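Local coordinates for chitin oligosaccharide binding protein NagB2 (Paenibacillus sp. FPU-7, PDB 7EHU), which binds short chitin oligosaccharides such as N,N'-diacetylchitobiose and N,N',N''-triacetylchitotriose, probably as the solute-binding component of a sugar uptake system, at residues Gly192-Asn201 and Leu400-Leu408. Residues are numbered along the deposited sequence; the frame is centred on the assembly and turned at random.
With NAG (2-acetamido-2-deoxy-beta-D-glucopyranose), chain B.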
loop_
_atom_site.group_PDB
_atom_site.type_symbol
_atom_site.label_atom_id
_atom_site.label_comp_id
_atom_site.label_asym_id
_atom_site.label_seq_id
_atom_site.Cartn_x
_atom_site.Cartn_y
_atom_site.Cartn_z
ATOM N N GLY A 192 -4.630 -13.564 -4.044
ATOM C CA GLY A 192 -5.791 -12.713 -3.891
ATOM C C GLY A 192 -7.011 -13.413 -3.324
ATOM O O GLY A 192 -8.133 -12.929 -3.489
ATOM N N GLY A 193 -6.814 -14.533 -2.629
ATOM C CA GLY A 193 -7.905 -15.294 -2.059
ATOM C C GLY A 193 -8.317 -14.778 -0.697
ATOM O O GLY A 193 -7.828 -13.763 -0.207
ATOM N N SER A 194 -9.237 -15.511 -0.070
ATOM C CA SER A 194 -9.652 -15.267 1.317
ATOM C C SER A 194 -10.023 -13.790 1.439
ATOM O O SER A 194 -10.820 -13.292 0.634
ATOM C CB SER A 194 -8.548 -15.732 2.257
ATOM O OG SER A 194 -8.067 -17.017 1.922
ATOM N N GLY A 195 -9.478 -13.062 2.407
ATOM C CA GLY A 195 -9.776 -11.653 2.554
ATOM C C GLY A 195 -8.745 -10.737 1.932
ATOM O O GLY A 195 -8.651 -9.569 2.322
ATOM N N ASP A 196 -7.996 -11.242 0.946
ATOM C CA ASP A 196 -6.886 -10.522 0.347
ATOM C C ASP A 196 -7.192 -9.989 -1.056
ATOM O O ASP A 196 -6.275 -9.815 -1.862
ATOM C CB ASP A 196 -5.617 -11.370 0.348
ATOM C CG ASP A 196 -5.041 -11.553 1.736
ATOM O OD1 ASP A 196 -5.294 -10.696 2.604
ATOM O OD2 ASP A 196 -4.225 -12.473 1.919
ATOM N N GLY A 197 -8.459 -9.672 -1.338
ATOM C CA GLY A 197 -8.810 -9.082 -2.622
ATOM C C GLY A 197 -8.077 -7.790 -2.936
ATOM O O GLY A 197 -7.894 -7.449 -4.115
ATOM N N TRP A 198 -7.641 -7.060 -1.907
ATOM C CA TRP A 198 -6.907 -5.819 -2.128
ATOM C C TRP A 198 -5.654 -6.062 -2.970
ATOM O O TRP A 198 -5.195 -5.160 -3.683
ATOM C CB TRP A 198 -6.529 -5.172 -0.790
ATOM C CG TRP A 198 -5.362 -5.816 -0.099
ATOM C CD1 TRP A 198 -5.394 -6.883 0.758
ATOM C CD2 TRP A 198 -3.979 -5.459 -0.245
ATOM N NE1 TRP A 198 -4.121 -7.206 1.150
ATOM C CE2 TRP A 198 -3.237 -6.346 0.550
ATOM C CE3 TRP A 198 -3.297 -4.465 -0.978
ATOM C CZ2 TRP A 198 -1.863 -6.244 0.669
ATOM C CZ3 TRP A 198 -1.945 -4.389 -0.869
ATOM C CH2 TRP A 198 -1.238 -5.275 -0.060
ATOM N N ALA A 199 -5.072 -7.260 -2.889
ATOM C CA ALA A 199 -3.869 -7.545 -3.672
ATOM C C ALA A 199 -4.181 -7.584 -5.164
ATOM O O ALA A 199 -3.363 -7.147 -5.987
ATOM C CB ALA A 199 -3.263 -8.862 -3.210
ATOM N N ILE A 200 -5.350 -8.118 -5.529
ATOM C CA ILE A 200 -5.813 -8.030 -6.912
ATOM C C ILE A 200 -6.034 -6.574 -7.284
ATOM O O ILE A 200 -5.710 -6.141 -8.394
ATOM C CB ILE A 200 -7.096 -8.852 -7.112
ATOM C CG1 ILE A 200 -6.888 -10.337 -6.804
ATOM C CG2 ILE A 200 -7.607 -8.700 -8.551
ATOM C CD1 ILE A 200 -8.200 -11.087 -6.533
ATOM N N ASN A 201 -6.596 -5.799 -6.360
ATOM C CA ASN A 201 -6.881 -4.402 -6.645
ATOM C C ASN A 201 -5.637 -3.565 -6.890
ATOM O O ASN A 201 -5.743 -2.514 -7.528
ATOM C CB ASN A 201 -7.753 -3.775 -5.558
ATOM C CG ASN A 201 -9.217 -4.189 -5.677
ATOM O OD1 ASN A 201 -9.678 -4.613 -6.734
ATOM N ND2 ASN A 201 -9.954 -4.034 -4.590
ATOM N N LEU A 400 -15.309 -3.601 -4.216
ATOM C CA LEU A 400 -14.417 -3.901 -5.336
ATOM C C LEU A 400 -13.594 -5.151 -5.059
ATOM O O LEU A 400 -13.388 -5.975 -5.956
ATOM C CB LEU A 400 -13.504 -2.723 -5.654
ATOM C CG LEU A 400 -12.670 -2.895 -6.923
ATOM C CD1 LEU A 400 -13.545 -2.994 -8.176
ATOM C CD2 LEU A 400 -11.669 -1.768 -7.067
ATOM N N GLU A 401 -13.099 -5.310 -3.827
ATOM C CA GLU A 401 -12.349 -6.512 -3.455
ATOM C C GLU A 401 -13.150 -7.775 -3.741
ATOM O O GLU A 401 -12.651 -8.718 -4.372
ATOM C CB GLU A 401 -11.972 -6.457 -1.971
ATOM C CG GLU A 401 -10.975 -5.389 -1.662
ATOM C CD GLU A 401 -10.771 -5.133 -0.182
ATOM O OE1 GLU A 401 -11.356 -5.861 0.665
ATOM O OE2 GLU A 401 -10.018 -4.199 0.149
ATOM N N GLN A 402 -14.390 -7.821 -3.256
ATOM C CA GLN A 402 -15.246 -8.972 -3.538
ATOM C C GLN A 402 -15.462 -9.142 -5.029
ATOM O O GLN A 402 -15.475 -10.273 -5.543
ATOM C CB GLN A 402 -16.622 -8.761 -2.892
ATOM C CG GLN A 402 -16.680 -8.802 -1.381
ATOM C CD GLN A 402 -15.974 -9.994 -0.772
ATOM O OE1 GLN A 402 -14.967 -9.844 -0.086
ATOM N NE2 GLN A 402 -16.514 -11.190 -1.004
ATOM N N SER A 403 -15.721 -8.030 -5.724
ATOM C CA SER A 403 -16.057 -8.090 -7.143
ATOM C C SER A 403 -14.900 -8.598 -7.987
ATOM O O SER A 403 -15.118 -9.378 -8.922
ATOM C CB SER A 403 -16.556 -6.733 -7.654
ATOM O OG SER A 403 -17.676 -6.273 -6.907
ATOM N N VAL A 404 -13.663 -8.171 -7.688
ATOM C CA VAL A 404 -12.545 -8.635 -8.510
ATOM C C VAL A 404 -12.244 -10.102 -8.229
ATOM O O VAL A 404 -11.808 -10.834 -9.119
ATOM C CB VAL A 404 -11.278 -7.761 -8.396
ATOM C CG1 VAL A 404 -11.525 -6.341 -8.922
ATOM C CG2 VAL A 404 -10.686 -7.743 -6.967
ATOM N N GLN A 405 -12.500 -10.572 -7.011
ATOM C CA GLN A 405 -12.389 -12.002 -6.748
ATOM C C GLN A 405 -13.423 -12.769 -7.562
ATOM O O GLN A 405 -13.110 -13.807 -8.164
ATOM C CB GLN A 405 -12.548 -12.260 -5.250
ATOM C CG GLN A 405 -11.346 -11.844 -4.414
ATOM C CD GLN A 405 -11.589 -11.988 -2.931
ATOM O OE1 GLN A 405 -12.706 -11.808 -2.447
ATOM N NE2 GLN A 405 -10.547 -12.336 -2.195
ATOM N N GLU A 406 -14.653 -12.249 -7.621
ATOM C CA GLU A 406 -15.704 -12.852 -8.435
ATOM C C GLU A 406 -15.366 -12.783 -9.915
ATOM O O GLU A 406 -15.625 -13.738 -10.651
ATOM C CB GLU A 406 -17.025 -12.137 -8.148
ATOM C CG GLU A 406 -17.537 -12.412 -6.756
ATOM C CD GLU A 406 -18.678 -11.505 -6.329
ATOM O OE1 GLU A 406 -19.037 -11.545 -5.140
ATOM O OE2 GLU A 406 -19.187 -10.729 -7.158
ATOM N N LEU A 407 -14.801 -11.661 -10.372
ATOM C CA LEU A 407 -14.368 -11.553 -11.762
ATOM C C LEU A 407 -13.349 -12.634 -12.102
ATOM O O LEU A 407 -13.469 -13.320 -13.125
ATOM C CB LEU A 407 -13.769 -10.165 -11.992
ATOM C CG LEU A 407 -13.245 -9.853 -13.400
ATOM C CD1 LEU A 407 -14.343 -9.911 -14.428
ATOM C CD2 LEU A 407 -12.568 -8.491 -13.452
ATOM N N LEU A 408 -12.311 -12.778 -11.266
ATOM C CA LEU A 408 -11.265 -13.749 -11.571
ATOM C C LEU A 408 -11.785 -15.176 -11.489
ATOM O O LEU A 408 -11.275 -16.058 -12.189
ATOM C CB LEU A 408 -10.047 -13.569 -10.655
ATOM C CG LEU A 408 -9.237 -12.272 -10.770
ATOM C CD1 LEU A 408 -7.855 -12.417 -10.114
ATOM C CD2 LEU A 408 -9.118 -11.843 -12.209
HETATM C C1 NAG B . -1.563 -1.360 1.568
HETATM C C2 NAG B . -3.064 -1.475 1.666
HETATM C C3 NAG B . -3.725 -1.055 0.354
HETATM C C4 NAG B . -3.250 0.335 -0.056
HETATM C C5 NAG B . -1.726 0.385 -0.093
HETATM C C6 NAG B . -1.176 1.764 -0.391
HETATM C C7 NAG B . -4.075 -3.081 3.215
HETATM C C8 NAG B . -4.470 -4.516 3.440
HETATM N N2 NAG B . -3.486 -2.812 2.048
HETATM O O3 NAG B . -5.135 -1.082 0.539
HETATM O O4 NAG B . -3.722 0.693 -1.352
HETATM O O5 NAG B . -1.206 -0.036 1.178
HETATM O O6 NAG B . -1.578 2.715 0.584
HETATM O O7 NAG B . -4.295 -2.202 4.049
HETATM O O HOH W 1 -12.807 -14.783 -0.783
HETATM O O HOH W 2 -8.853 -2.979 -2.082
#
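Gln405 NE2 donates to two backbone carbonyls of the loop leading into helix 197-212: to Gly192 O at 2.8 Å (N-H...O 172°) and to Ser194 O at 3.0 Å. Both acceptors lie close to the plane of the Gln405 amide, so the pair of bonds fixes its rotation, although NE2 stands well above the carbonyl plane of Ser194. Gly192 O precedes the type II' beta turn Gly193 to Asp196, and Ser194 O belongs to its central peptide, in one lobe of a periplasmic-binding-protein-type fold. With CG beside the backbone N and the chain extended beyond it, Gln405 reaches from helix 394-408 to this loop; a water donates to Ser194 O and, weakly, to Gln405 OE1.

The short helical segments 197-201 and 400-408 cross at 81°, their axes 8.3 Å apart, and come nearest where Gly197 CA lies 4.5 Å from Glu401 CA. Beside this, the side chains of Ile200 and Val404 pass in opposite directions, with Ile200 CG2 against Val404 CG2, while Ile200 CD1 and Leu408 CD1 meet tip to tip. Phe236 of helix 230-244 also packs on Val404 and Leu400.

Asn201 divides its amide between two surroundings. Its side chain crosses Glu401 at about a right angle, ND2 lying against Glu401 CG and donating to a water that in turn donates to Glu401 OE2. OD1, buried without a polar partner, faces both Val404 methyls.

Toward the sugar, Glu401 OE2 approaches Trp198 CB at 3.7 Å. The Trp198 indole turns away from helix 394-408 into the glycan pocket, helped by CG standing between the backbone N and carbonyl carbon (chi1 77°). The acetamido group of the N-acetylglucosamine lies over one ring face, its N2 offset toward the rim and 3.5 Å from Trp198 CE3, and its methyl C8 3.5 Å from Trp198 NE1.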